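Putative lipoprotein YcdA (Bacillus subtilis subsp. subtilis str. 168, PDB 4R4G) is of unknown function but is probably a membrane-anchored lipoprotein, built of an Ig-like N-terminal domain and a DUF5105 domain of the NTF2 clan. Local coordinates at residues A[150-155]-A[167-172]; A[156-161]-A[179-184]; A[185-190]-A[198-203]; A[210-215]-A[277-282]. All blocks are in the same frame, centred on the assembly; numbering follows the deposited sequence.

Contact 1 (A[150-155]-A[167-172])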
loop_
_atom_site.group_PDB
_atom_site.type_symbol
_atom_site.label_atom_id
_atom_site.label_comp_id
_atom_site.label_asym_id
_atom_site.label_seq_id
_atom_site.Cartn_x
_atom_site.Cartn_y
_atom_site.Cartn_z
ATOM N N LEU A 150 -0.325 0.848 -7.085
ATOM C CA LEU A 150 -1.712 1.346 -7.043
ATOM C C LEU A 150 -1.846 2.697 -7.776
ATOM O O LEU A 150 -2.814 2.909 -8.511
ATOM C CB LEU A 150 -2.276 1.465 -5.621
ATOM C CG LEU A 150 -3.682 2.077 -5.585
ATOM C CD1 LEU A 150 -4.721 1.139 -6.189
ATOM C CD2 LEU A 150 -4.071 2.528 -4.221
ATOM N N SER A 151 -0.860 3.588 -7.596
ATOM C CA SER A 151 -0.824 4.898 -8.242
ATOM C C SER A 151 -0.719 4.740 -9.772
ATOM O O SER A 151 -1.361 5.518 -10.483
ATOM C CB SER A 151 0.333 5.732 -7.693
ATOM O OG SER A 151 0.233 7.098 -8.058
ATOM N N ALA A 152 0.051 3.726 -10.273
ATOM C CA ALA A 152 0.202 3.421 -11.712
ATOM C C ALA A 152 -1.138 2.995 -12.322
ATOM O O ALA A 152 -1.459 3.404 -13.433
ATOM C CB ALA A 152 1.238 2.327 -11.923
ATOM N N TYR A 153 -1.931 2.196 -11.572
ATOM C CA TYR A 153 -3.265 1.753 -11.950
ATOM C C TYR A 153 -4.164 2.961 -12.109
ATOM O O TYR A 153 -4.860 3.058 -13.107
ATOM C CB TYR A 153 -3.845 0.793 -10.897
ATOM C CG TYR A 153 -3.612 -0.673 -11.183
ATOM C CD1 TYR A 153 -4.496 -1.399 -11.973
ATOM C CD2 TYR A 153 -2.526 -1.348 -10.631
ATOM C CE1 TYR A 153 -4.306 -2.757 -12.210
ATOM C CE2 TYR A 153 -2.324 -2.708 -10.863
ATOM C CZ TYR A 153 -3.212 -3.407 -11.660
ATOM O OH TYR A 153 -3.007 -4.741 -11.907
ATOM N N VAL A 154 -4.114 3.905 -11.155
ATOM C CA VAL A 154 -4.901 5.146 -11.161
ATOM C C VAL A 154 -4.501 5.991 -12.388
ATOM O O VAL A 154 -5.376 6.461 -13.125
ATOM C CB VAL A 154 -4.775 5.919 -9.812
ATOM C CG1 VAL A 154 -5.370 7.324 -9.904
ATOM C CG2 VAL A 154 -5.456 5.150 -8.695
ATOM N N ASP A 155 -3.197 6.104 -12.646
ATOM C CA ASP A 155 -2.669 6.858 -13.780
ATOM C C ASP A 155 -3.253 6.379 -15.119
ATOM O O ASP A 155 -3.852 7.178 -15.850
ATOM C CB ASP A 155 -1.135 6.754 -13.809
ATOM C CG ASP A 155 -0.379 7.792 -13.001
ATOM O OD1 ASP A 155 -1.011 8.484 -12.168
ATOM O OD2 ASP A 155 0.834 7.931 -13.218
ATOM N N GLU A 167 3.499 -1.817 -16.947
ATOM C CA GLU A 167 3.695 -3.240 -17.194
ATOM C C GLU A 167 4.777 -3.800 -16.254
ATOM O O GLU A 167 4.509 -4.781 -15.558
ATOM C CB GLU A 167 4.040 -3.489 -18.663
ATOM C CG GLU A 167 3.083 -2.793 -19.625
ATOM C CD GLU A 167 2.324 -3.671 -20.603
ATOM O OE1 GLU A 167 2.693 -4.857 -20.775
ATOM O OE2 GLU A 167 1.366 -3.157 -21.224
ATOM N N LYS A 168 5.944 -3.119 -16.156
ATOM C CA LYS A 168 7.082 -3.523 -15.309
ATOM C C LYS A 168 6.689 -3.674 -13.842
ATOM O O LYS A 168 7.030 -4.671 -13.205
ATOM C CB LYS A 168 8.257 -2.510 -15.407
ATOM C CG LYS A 168 8.769 -2.201 -16.824
ATOM C CD LYS A 168 9.477 -0.829 -16.906
ATOM C CE LYS A 168 9.755 -0.384 -18.328
ATOM N NZ LYS A 168 10.143 1.050 -18.394
ATOM N N ILE A 169 5.975 -2.677 -13.319
ATOM C CA ILE A 169 5.564 -2.561 -11.927
ATOM C C ILE A 169 4.409 -3.525 -11.565
ATOM O O ILE A 169 4.461 -4.115 -10.494
ATOM C CB ILE A 169 5.208 -1.056 -11.682
ATOM C CG1 ILE A 169 6.476 -0.253 -11.332
ATOM C CG2 ILE A 169 4.095 -0.812 -10.666
ATOM C CD1 ILE A 169 6.244 1.315 -11.167
ATOM N N THR A 170 3.388 -3.672 -12.420
ATOM C CA THR A 170 2.182 -4.456 -12.104
ATOM C C THR A 170 2.120 -5.886 -12.671
ATOM O O THR A 170 1.492 -6.743 -12.055
ATOM C CB THR A 170 0.935 -3.727 -12.622
ATOM O OG1 THR A 170 1.028 -3.686 -14.037
ATOM C CG2 THR A 170 0.811 -2.311 -12.098
ATOM N N GLY A 171 2.663 -6.104 -13.860
ATOM C CA GLY A 171 2.578 -7.398 -14.526
ATOM C C GLY A 171 1.384 -7.532 -15.457
ATOM O O GLY A 171 1.349 -8.453 -16.269
ATOM N N ALA A 172 0.390 -6.618 -15.349
ATOM C CA ALA A 172 -0.824 -6.565 -16.181
ATOM C C ALA A 172 -0.520 -5.827 -17.467
ATOM O O ALA A 172 0.474 -5.108 -17.503
ATOM C CB ALA A 172 -1.942 -5.853 -15.420
#
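Helix 145-157 and the short helix 165-170 pack together in the C-terminal DUF5105 domain, where Y153 and A152 of the first meet T170, I169 and A172 of the second. The pairing shows how a few apolar atoms can seat a small helix on a longer one. T170 supplies the main touch: its methyl group approaches the Y153 ring obliquely, with T170 CG2 at 3.4 Å from Y153 CE2, and T170 CB also lies beside that corner of the ring. The threonine side chain is set by its first torsion (chi1 65°), which puts CG2 beside its own backbone N, opposite the carbonyl carbon, and tucks OG1 between the two backbone branches. The methyl is thereby spent on the tyrosine and the hydroxyl on its own chain, where OG1 is also hydrogen-bonded to F166 O. A152 adds a second touch, its CB lying 4.4 Å from I169 CG2, a looser apolar contact where the two backbones come nearest. F166 packs edge-to-face with the Y153 ring, and the Y153 hydroxyl receives a weak hydrogen bond from L309 N, so F166 and L309 also bear on the tyrosine. Past T170 the chain leaves the helix at G171, whose positive phi would jam a side chain against the preceding carbonyl. A172 then swings back, bringing its CB to 3.8 Å from Y153 OH. An ST turn fixes this exit: A172 N donates to T170 OG1 over 3.3 Å, with an N-H...O angle of 149°.

Contact 2 (A[156-161]-A[179-184])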
loop_
_atom_site.group_PDB
_atom_site.type_symbol
_atom_site.label_atom_id
_atom_site.label_comp_id
_atom_site.label_asym_id
_atom_site.label_seq_id
_atom_site.Cartn_x
_atom_site.Cartn_y
_atom_site.Cartn_z
ATOM N N VAL A 156 -3.125 5.068 -15.410
ATOM C CA VAL A 156 -3.580 4.493 -16.677
ATOM C C VAL A 156 -5.106 4.397 -16.766
ATOM O O VAL A 156 -5.642 4.704 -17.831
ATOM C CB VAL A 156 -2.914 3.133 -17.019
ATOM C CG1 VAL A 156 -1.397 3.258 -17.036
ATOM C CG2 VAL A 156 -3.351 2.020 -16.079
ATOM N N LEU A 157 -5.797 3.975 -15.689
ATOM C CA LEU A 157 -7.243 3.784 -15.709
ATOM C C LEU A 157 -8.050 5.017 -15.500
ATOM O O LEU A 157 -9.046 5.188 -16.192
ATOM C CB LEU A 157 -7.708 2.800 -14.640
ATOM C CG LEU A 157 -7.245 1.367 -14.691
ATOM C CD1 LEU A 157 -7.796 0.637 -13.512
ATOM C CD2 LEU A 157 -7.662 0.694 -15.977
ATOM N N LEU A 158 -7.738 5.803 -14.465
ATOM C CA LEU A 158 -8.573 6.944 -14.107
ATOM C C LEU A 158 -8.115 8.250 -14.719
ATOM O O LEU A 158 -8.960 9.061 -15.091
ATOM C CB LEU A 158 -8.636 7.066 -12.577
ATOM C CG LEU A 158 -9.416 5.941 -11.895
ATOM C CD1 LEU A 158 -8.995 5.770 -10.515
ATOM C CD2 LEU A 158 -10.907 6.182 -11.948
ATOM N N PHE A 159 -6.805 8.460 -14.827
ATOM C CA PHE A 159 -6.277 9.713 -15.346
ATOM C C PHE A 159 -6.011 9.683 -16.834
ATOM O O PHE A 159 -5.762 10.735 -17.417
ATOM C CB PHE A 159 -4.985 10.092 -14.601
ATOM C CG PHE A 159 -5.133 10.394 -13.125
ATOM C CD1 PHE A 159 -6.383 10.620 -12.561
ATOM C CD2 PHE A 159 -4.019 10.451 -12.298
ATOM C CE1 PHE A 159 -6.512 10.908 -11.204
ATOM C CE2 PHE A 159 -4.151 10.720 -10.939
ATOM C CZ PHE A 159 -5.396 10.949 -10.402
ATOM N N GLY A 160 -6.041 8.501 -17.440
ATOM C CA GLY A 160 -5.731 8.328 -18.857
ATOM C C GLY A 160 -4.274 8.640 -19.168
ATOM O O GLY A 160 -3.892 8.730 -20.330
ATOM N N LYS A 161 -3.449 8.806 -18.128
ATOM C CA LYS A 161 -2.036 9.133 -18.216
ATOM C C LYS A 161 -1.239 7.945 -18.748
ATOM O O LYS A 161 -1.642 6.790 -18.582
ATOM C CB LYS A 161 -1.523 9.545 -16.815
ATOM C CG LYS A 161 -0.356 10.533 -16.804
ATOM C CD LYS A 161 -0.038 11.019 -15.380
ATOM C CE LYS A 161 1.340 11.642 -15.253
ATOM N NZ LYS A 161 1.814 11.691 -13.837
ATOM N N ASN A 179 -9.112 -0.993 -21.722
ATOM C CA ASN A 179 -10.232 -1.239 -22.626
ATOM C C ASN A 179 -11.389 -1.882 -21.881
ATOM O O ASN A 179 -12.539 -1.467 -22.059
ATOM C CB ASN A 179 -9.802 -2.094 -23.816
ATOM C CG ASN A 179 -9.168 -1.287 -24.921
ATOM O OD1 ASN A 179 -8.148 -0.606 -24.739
ATOM N ND2 ASN A 179 -9.773 -1.330 -26.095
ATOM N N ASP A 180 -11.082 -2.849 -21.004
ATOM C CA ASP A 180 -12.099 -3.501 -20.186
ATOM C C ASP A 180 -12.757 -2.485 -19.257
ATOM O O ASP A 180 -13.988 -2.461 -19.169
ATOM C CB ASP A 180 -11.508 -4.672 -19.383
ATOM C CG ASP A 180 -11.154 -5.919 -20.186
ATOM O OD1 ASP A 180 -11.526 -5.989 -21.398
ATOM O OD2 ASP A 180 -10.517 -6.829 -19.609
ATOM N N PHE A 181 -11.936 -1.604 -18.623
ATOM C CA PHE A 181 -12.401 -0.557 -17.712
ATOM C C PHE A 181 -13.304 0.415 -18.439
ATOM O O PHE A 181 -14.408 0.651 -17.971
ATOM C CB PHE A 181 -11.226 0.188 -17.039
ATOM C CG PHE A 181 -11.643 1.342 -16.143
ATOM C CD1 PHE A 181 -12.001 1.121 -14.815
ATOM C CD2 PHE A 181 -11.679 2.650 -16.632
ATOM C CE1 PHE A 181 -12.403 2.184 -13.999
ATOM C CE2 PHE A 181 -12.080 3.708 -15.816
ATOM C CZ PHE A 181 -12.433 3.470 -14.505
ATOM N N ASN A 182 -12.847 0.962 -19.575
ATOM C CA ASN A 182 -13.603 1.890 -20.410
ATOM C C ASN A 182 -14.925 1.298 -20.889
ATOM O O ASN A 182 -15.917 2.014 -20.947
ATOM C CB ASN A 182 -12.762 2.323 -21.601
ATOM C CG ASN A 182 -11.602 3.198 -21.200
ATOM O OD1 ASN A 182 -11.497 3.648 -20.064
ATOM N ND2 ASN A 182 -10.691 3.449 -22.113
ATOM N N GLU A 183 -14.961 0.006 -21.212
ATOM C CA GLU A 183 -16.206 -0.594 -21.671
ATOM C C GLU A 183 -17.180 -0.737 -20.521
ATOM O O GLU A 183 -18.332 -0.321 -20.645
ATOM C CB GLU A 183 -15.968 -1.929 -22.385
ATOM C CG GLU A 183 -15.446 -1.760 -23.812
ATOM C CD GLU A 183 -16.141 -0.753 -24.714
ATOM O OE1 GLU A 183 -17.391 -0.774 -24.803
ATOM O OE2 GLU A 183 -15.422 0.062 -25.338
ATOM N N SER A 184 -16.697 -1.232 -19.383
ATOM C CA SER A 184 -17.469 -1.390 -18.157
ATOM C C SER A 184 -18.030 -0.025 -17.713
ATOM O O SER A 184 -19.198 0.057 -17.336
ATOM C CB SER A 184 -16.583 -2.007 -17.076
ATOM O OG SER A 184 -17.191 -2.029 -15.796
#
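F181 of helix 174-192 reaches across to L157 of helix 145-157 and to L158, which follows it, and its side chain can be read atom by atom as an example of one aromatic residue filling a helix junction. F181 CB comes first, 3.8 Å from L157 CD2. With CG anti to the backbone N (chi1 177°), the ring is carried across to the 156-161 segment, and the same leucine methyl remains close at the ring root, 4.0 Å from F181 CG. L157 CB lies over one face of the ring. Farther out the partner changes from side chain to backbone: L157 O sits 3.7 Å from F181 CD2 and 3.4 Å from F181 CE2, a van der Waals contact with the ring carbons. That carbonyl also accepts a weak hydrogen bond from K213 NZ. At the tip, F181 CZ meets L158 CD2 at 4.0 Å, the leucine chain standing roughly perpendicular to the phenylalanine and approaching its ring obliquely. N182 OD1 lies at the ring edge, in its plane, and is itself hydrogen-bonded to K213 NZ. Cutting F181 back to an alanine is likely to take the ring away from L158 CD2 and open a gap beside L157. V320 of helix 314-321 touches both F181 and L158, so a third helix closes the cluster. A ring lodged against two consecutive leucines and the carbonyl of the first is mainly apolar inter-helix packing, here joining helix 145-157 and the chain just past it to helix 174-192 within the NTF2-clan domain.

Contact 3 (A[185-190]-A[198-203])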
loop_
_atom_site.group_PDB
_atom_site.type_symbol
_atom_site.label_atom_id
_atom_site.label_comp_id
_atom_site.label_asym_id
_atom_site.label_seq_id
_atom_site.Cartn_x
_atom_site.Cartn_y
_atom_site.Cartn_z
ATOM N N ALA A 185 -17.208 1.042 -17.826
ATOM C CA ALA A 185 -17.556 2.410 -17.454
ATOM C C ALA A 185 -18.648 2.994 -18.358
ATOM O O ALA A 185 -19.529 3.675 -17.847
ATOM C CB ALA A 185 -16.320 3.289 -17.504
ATOM N N LYS A 186 -18.588 2.739 -19.684
ATOM C CA LYS A 186 -19.572 3.201 -20.661
ATOM C C LYS A 186 -20.902 2.500 -20.460
ATOM O O LYS A 186 -21.952 3.148 -20.509
ATOM C CB LYS A 186 -19.080 2.960 -22.092
ATOM C CG LYS A 186 -18.057 3.977 -22.569
ATOM C CD LYS A 186 -17.799 3.878 -24.060
ATOM C CE LYS A 186 -16.949 2.706 -24.440
ATOM N NZ LYS A 186 -16.768 2.610 -25.902
ATOM N N ASP A 187 -20.853 1.171 -20.245
ATOM C CA ASP A 187 -22.013 0.313 -20.029
ATOM C C ASP A 187 -22.732 0.707 -18.735
ATOM O O ASP A 187 -23.964 0.776 -18.707
ATOM C CB ASP A 187 -21.579 -1.170 -19.999
ATOM C CG ASP A 187 -21.206 -1.785 -21.351
ATOM O OD1 ASP A 187 -21.035 -1.020 -22.342
ATOM O OD2 ASP A 187 -21.076 -3.029 -21.419
ATOM N N GLY A 188 -21.950 1.007 -17.705
ATOM C CA GLY A 188 -22.447 1.437 -16.406
ATOM C C GLY A 188 -23.054 2.820 -16.440
ATOM O O GLY A 188 -24.013 3.084 -15.713
ATOM N N TYR A 189 -22.501 3.711 -17.292
ATOM C CA TYR A 189 -22.991 5.080 -17.469
ATOM C C TYR A 189 -24.396 5.044 -18.085
ATOM O O TYR A 189 -25.310 5.679 -17.553
ATOM C CB TYR A 189 -22.019 5.936 -18.328
ATOM C CG TYR A 189 -22.547 7.331 -18.596
ATOM C CD1 TYR A 189 -22.335 8.367 -17.689
ATOM C CD2 TYR A 189 -23.320 7.602 -19.724
ATOM C CE1 TYR A 189 -22.869 9.639 -17.903
ATOM C CE2 TYR A 189 -23.872 8.866 -19.939
ATOM C CZ TYR A 189 -23.638 9.883 -19.029
ATOM O OH TYR A 189 -24.173 11.129 -19.246
ATOM N N LEU A 190 -24.555 4.302 -19.201
ATOM C CA LEU A 190 -25.810 4.148 -19.940
ATOM C C LEU A 190 -26.943 3.634 -19.068
ATOM O O LEU A 190 -28.058 4.154 -19.152
ATOM C CB LEU A 190 -25.627 3.191 -21.119
ATOM C CG LEU A 190 -24.787 3.671 -22.276
ATOM C CD1 LEU A 190 -24.666 2.590 -23.304
ATOM C CD2 LEU A 190 -25.370 4.928 -22.905
ATOM N N THR A 198 -27.338 1.298 -27.401
ATOM C CA THR A 198 -26.903 1.703 -28.742
ATOM C C THR A 198 -25.671 2.625 -28.609
ATOM O O THR A 198 -24.608 2.309 -29.156
ATOM C CB THR A 198 -28.073 2.383 -29.502
ATOM O OG1 THR A 198 -28.424 3.613 -28.858
ATOM C CG2 THR A 198 -29.310 1.488 -29.623
ATOM N N TYR A 199 -25.812 3.721 -27.805
ATOM C CA TYR A 199 -24.810 4.758 -27.495
ATOM C C TYR A 199 -23.463 4.203 -26.950
ATOM O O TYR A 199 -22.519 4.989 -26.819
ATOM C CB TYR A 199 -25.366 5.758 -26.449
ATOM C CG TYR A 199 -26.408 6.749 -26.927
ATOM C CD1 TYR A 199 -26.040 7.890 -27.639
ATOM C CD2 TYR A 199 -27.745 6.617 -26.557
ATOM C CE1 TYR A 199 -26.990 8.821 -28.055
ATOM C CE2 TYR A 199 -28.703 7.548 -26.961
ATOM C CZ TYR A 199 -28.320 8.650 -27.710
ATOM O OH TYR A 199 -29.254 9.577 -28.113
ATOM N N ALA A 200 -23.381 2.876 -26.616
ATOM C CA ALA A 200 -22.192 2.206 -26.047
ATOM C C ALA A 200 -20.945 2.362 -26.926
ATOM O O ALA A 200 -19.884 2.708 -26.398
ATOM C CB ALA A 200 -22.470 0.730 -25.798
ATOM N N ASP A 201 -21.068 2.130 -28.259
ATOM C CA ASP A 201 -19.931 2.305 -29.157
ATOM C C ASP A 201 -20.212 3.507 -30.058
ATOM O O ASP A 201 -20.509 3.363 -31.249
ATOM C CB ASP A 201 -19.567 1.011 -29.929
ATOM C CG ASP A 201 -18.603 0.061 -29.188
ATOM O OD1 ASP A 201 -17.761 0.554 -28.380
ATOM O OD2 ASP A 201 -18.657 -1.163 -29.449
ATOM N N SER A 202 -20.154 4.708 -29.432
ATOM C CA SER A 202 -20.366 6.020 -30.046
ATOM C C SER A 202 -19.300 7.012 -29.598
ATOM O O SER A 202 -18.781 6.897 -28.488
ATOM C CB SER A 202 -21.752 6.565 -29.706
ATOM O OG SER A 202 -21.859 7.005 -28.364
ATOM N N LYS A 203 -19.004 8.004 -30.456
ATOM C CA LYS A 203 -18.048 9.094 -30.230
ATOM C C LYS A 203 -18.402 9.826 -28.936
ATOM O O LYS A 203 -17.509 10.118 -28.147
ATOM C CB LYS A 203 -18.072 10.081 -31.433
ATOM C CG LYS A 203 -16.961 11.156 -31.476
ATOM C CD LYS A 203 -17.354 12.370 -32.358
ATOM C CE LYS A 203 -16.179 13.202 -32.843
ATOM N NZ LYS A 203 -15.535 13.990 -31.754
#
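Two torsions steer K186 to the turn at A200 and D201: the first (chi1 -78°) sets CG beside the backbone N, opposite the carbonyl carbon, and a bend at chi3 (-75°) then folds the otherwise extended chain round the A200 carbonyl. CD and CE run alongside that oxygen before the amine arrives, K186 NZ donating to A200 O over 3.2 Å. The bond comes in at a C=O...N angle of 155°, slightly tilted from the carbonyl plane. The D201 side chain, whose CB points away, brings its carboxylate back to form a salt bridge, long at 3.4 Å between K186 NZ and D201 OD1 and weak as a hydrogen bond. The stronger partner is the carboxylate of D206, and E183 adds another salt bridge. One turn along helix 174-192, L190 forms the apolar half of the contact. Its two methyls straddle adjacent residues, L190 CD2 lying 3.6 Å from Y199 CB and L190 CD1 3.8 Å from A200 CB. The turn ends in an N-cap, S202, whose OG donates to Y199 O and weakly caps L205 N at the start of helix 203-219. A methionine in place of K186 would probably leave the A200 carbonyl without this donor and the acids round it without their shared countercharge. Gathering several carboxylates and a carbonyl about one amine implies that the lysine is likely to stay protonated, offsetting acids that would otherwise repel one another.

Contact 4 (A[210-215]-A[277-282])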
loop_
_atom_site.group_PDB
_atom_site.type_symbol
_atom_site.label_atom_id
_atom_site.label_comp_id
_atom_site.label_asym_id
_atom_site.label_seq_id
_atom_site.Cartn_x
_atom_site.Cartn_y
_atom_site.Cartn_z
ATOM N N ASN A 210 -13.032 9.966 -22.098
ATOM C CA ASN A 210 -11.791 10.700 -22.296
ATOM C C ASN A 210 -11.815 12.075 -21.602
ATOM O O ASN A 210 -10.782 12.503 -21.075
ATOM C CB ASN A 210 -11.468 10.818 -23.774
ATOM C CG ASN A 210 -11.168 9.483 -24.435
ATOM O OD1 ASN A 210 -10.765 8.493 -23.789
ATOM N ND2 ASN A 210 -11.360 9.432 -25.750
ATOM N N GLY A 211 -12.988 12.705 -21.544
ATOM C CA GLY A 211 -13.182 13.978 -20.856
ATOM C C GLY A 211 -13.105 13.838 -19.347
ATOM O O GLY A 211 -12.387 14.605 -18.699
ATOM N N ILE A 212 -13.834 12.852 -18.770
ATOM C CA ILE A 212 -13.811 12.553 -17.323
ATOM C C ILE A 212 -12.366 12.287 -16.893
ATOM O O ILE A 212 -11.906 12.901 -15.937
ATOM C CB ILE A 212 -14.749 11.370 -16.936
ATOM C CG1 ILE A 212 -16.222 11.804 -16.966
ATOM C CG2 ILE A 212 -14.400 10.812 -15.576
ATOM C CD1 ILE A 212 -17.182 10.653 -17.079
ATOM N N LYS A 213 -11.642 11.432 -17.629
ATOM C CA LYS A 213 -10.232 11.117 -17.363
ATOM C C LYS A 213 -9.327 12.351 -17.424
ATOM O O LYS A 213 -8.430 12.473 -16.598
ATOM C CB LYS A 213 -9.700 10.050 -18.332
ATOM C CG LYS A 213 -10.273 8.665 -18.097
ATOM C CD LYS A 213 -9.466 7.627 -18.808
ATOM C CE LYS A 213 -10.194 6.315 -18.803
ATOM N NZ LYS A 213 -9.268 5.189 -19.104
ATOM N N GLU A 214 -9.563 13.267 -18.363
ATOM C CA GLU A 214 -8.728 14.460 -18.458
ATOM C C GLU A 214 -8.989 15.359 -17.257
ATOM O O GLU A 214 -8.034 15.892 -16.685
ATOM C CB GLU A 214 -8.924 15.206 -19.778
ATOM C CG GLU A 214 -7.669 15.972 -20.180
ATOM C CD GLU A 214 -7.903 17.366 -20.744
ATOM O OE1 GLU A 214 -8.500 17.485 -21.843
ATOM O OE2 GLU A 214 -7.452 18.340 -20.096
ATOM N N GLY A 215 -10.260 15.439 -16.844
ATOM C CA GLY A 215 -10.692 16.200 -15.678
ATOM C C GLY A 215 -10.076 15.667 -14.400
ATOM O O GLY A 215 -9.500 16.433 -13.625
ATOM N N GLN A 277 -22.693 15.692 -25.498
ATOM C CA GLN A 277 -21.603 16.412 -26.143
ATOM C C GLN A 277 -20.979 17.452 -25.204
ATOM O O GLN A 277 -19.752 17.580 -25.189
ATOM C CB GLN A 277 -22.083 17.109 -27.423
ATOM C CG GLN A 277 -22.292 16.196 -28.623
ATOM C CD GLN A 277 -23.044 16.884 -29.748
ATOM O OE1 GLN A 277 -22.897 18.096 -30.002
ATOM N NE2 GLN A 277 -23.866 16.112 -30.458
ATOM N N VAL A 278 -21.812 18.241 -24.474
ATOM C CA VAL A 278 -21.309 19.278 -23.567
ATOM C C VAL A 278 -20.719 18.667 -22.294
ATOM O O VAL A 278 -19.806 19.275 -21.728
ATOM C CB VAL A 278 -22.331 20.386 -23.209
ATOM C CG1 VAL A 278 -22.596 21.302 -24.395
ATOM C CG2 VAL A 278 -23.631 19.817 -22.647
ATOM N N TYR A 279 -21.238 17.481 -21.850
ATOM C CA TYR A 279 -20.828 16.747 -20.637
ATOM C C TYR A 279 -19.285 16.763 -20.465
ATOM O O TYR A 279 -18.831 17.275 -19.438
ATOM C CB TYR A 279 -21.371 15.295 -20.620
ATOM C CG TYR A 279 -21.194 14.585 -19.291
ATOM C CD1 TYR A 279 -19.927 14.254 -18.813
ATOM C CD2 TYR A 279 -22.292 14.217 -18.524
ATOM C CE1 TYR A 279 -19.758 13.628 -17.575
ATOM C CE2 TYR A 279 -22.134 13.597 -17.280
ATOM C CZ TYR A 279 -20.867 13.280 -16.822
ATOM O OH TYR A 279 -20.711 12.660 -15.603
ATOM N N PRO A 280 -18.472 16.277 -21.451
ATOM C CA PRO A 280 -17.007 16.321 -21.280
ATOM C C PRO A 280 -16.435 17.716 -21.010
ATOM O O PRO A 280 -15.582 17.889 -20.136
ATOM C CB PRO A 280 -16.481 15.812 -22.634
ATOM C CG PRO A 280 -17.584 15.020 -23.211
ATOM C CD PRO A 280 -18.839 15.641 -22.740
ATOM N N GLU A 281 -16.913 18.708 -21.753
ATOM C CA GLU A 281 -16.399 20.068 -21.697
ATOM C C GLU A 281 -16.776 20.750 -20.390
ATOM O O GLU A 281 -15.966 21.518 -19.856
ATOM C CB GLU A 281 -16.852 20.861 -22.940
ATOM C CG GLU A 281 -16.514 20.186 -24.287
ATOM C CD GLU A 281 -15.210 19.397 -24.441
ATOM O OE1 GLU A 281 -14.120 19.982 -24.235
ATOM O OE2 GLU A 281 -15.280 18.192 -24.784
ATOM N N GLU A 282 -17.938 20.388 -19.824
ATOM C CA GLU A 282 -18.407 20.925 -18.548
ATOM C C GLU A 282 -17.739 20.218 -17.372
ATOM O O GLU A 282 -17.422 20.879 -16.384
ATOM C CB GLU A 282 -19.935 20.850 -18.436
ATOM C CG GLU A 282 -20.661 21.854 -19.307
ATOM C CD GLU A 282 -20.267 23.315 -19.156
ATOM O OE1 GLU A 282 -20.205 23.827 -18.011
ATOM O OE2 GLU A 282 -20.066 23.962 -20.210
#
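The flat ring of Y279 is met aslant by I212, whose CG1 and CD1 both converge on one corner, with I212 CD1 at 4.0 Å from Y279 CE1. Elsewhere round the tyrosine side chain come L248 and I252 of helix 248-260 and I208 of helix 203-219, so helices 203-219 and 248-260 both pack on it. P280 turns its CB to the glycine across the contact, P280 CB lying 4.2 Å from G211 CA. The tyrosine can reach across because its CG is anti to the backbone N (chi1 -169°). Backbones come very near here: G211 CA and P280 CA are only 4.5 Å apart. Glycine fits the spot, since a CB on G211 would point toward helix 268-283 and come too close to P280 CB. The proline brings its own consequence, as its nitrogen cannot donate to the preceding turn and helix 268-283 is kinked there. I212 also lies about 4 Å from a bound tetraethylene glycol, probably taken from the crystallisation liquor. Close helix-helix packing of this kind, a glycine at the point of nearest approach and larger apolar side chains beside it, here joins helices 203-219 and 268-283 of the DUF5105 domain.

In the fold
Beyond the Ig-like domain, the chain enters helix 145-157, and contact 1 closes a short loop by bringing helix 165-170 back onto it. Contact 2 starts before that loop has shut and ends on helix 174-192, so contacts 1 and 2 cross, sharing helix 145-157. Contact 3 follows in series: it folds the connection after helix 174-192 against that helix, just ahead of helix 203-219. Contact 4 closes much the longest loop, taking in strands 221-230 and 233-244 and helix 248-260 before helix 268-283 returns. K213 ties contact 4 to contact 2, and Y189 packs on Y279 between contacts 3 and 4, making one helical assembly.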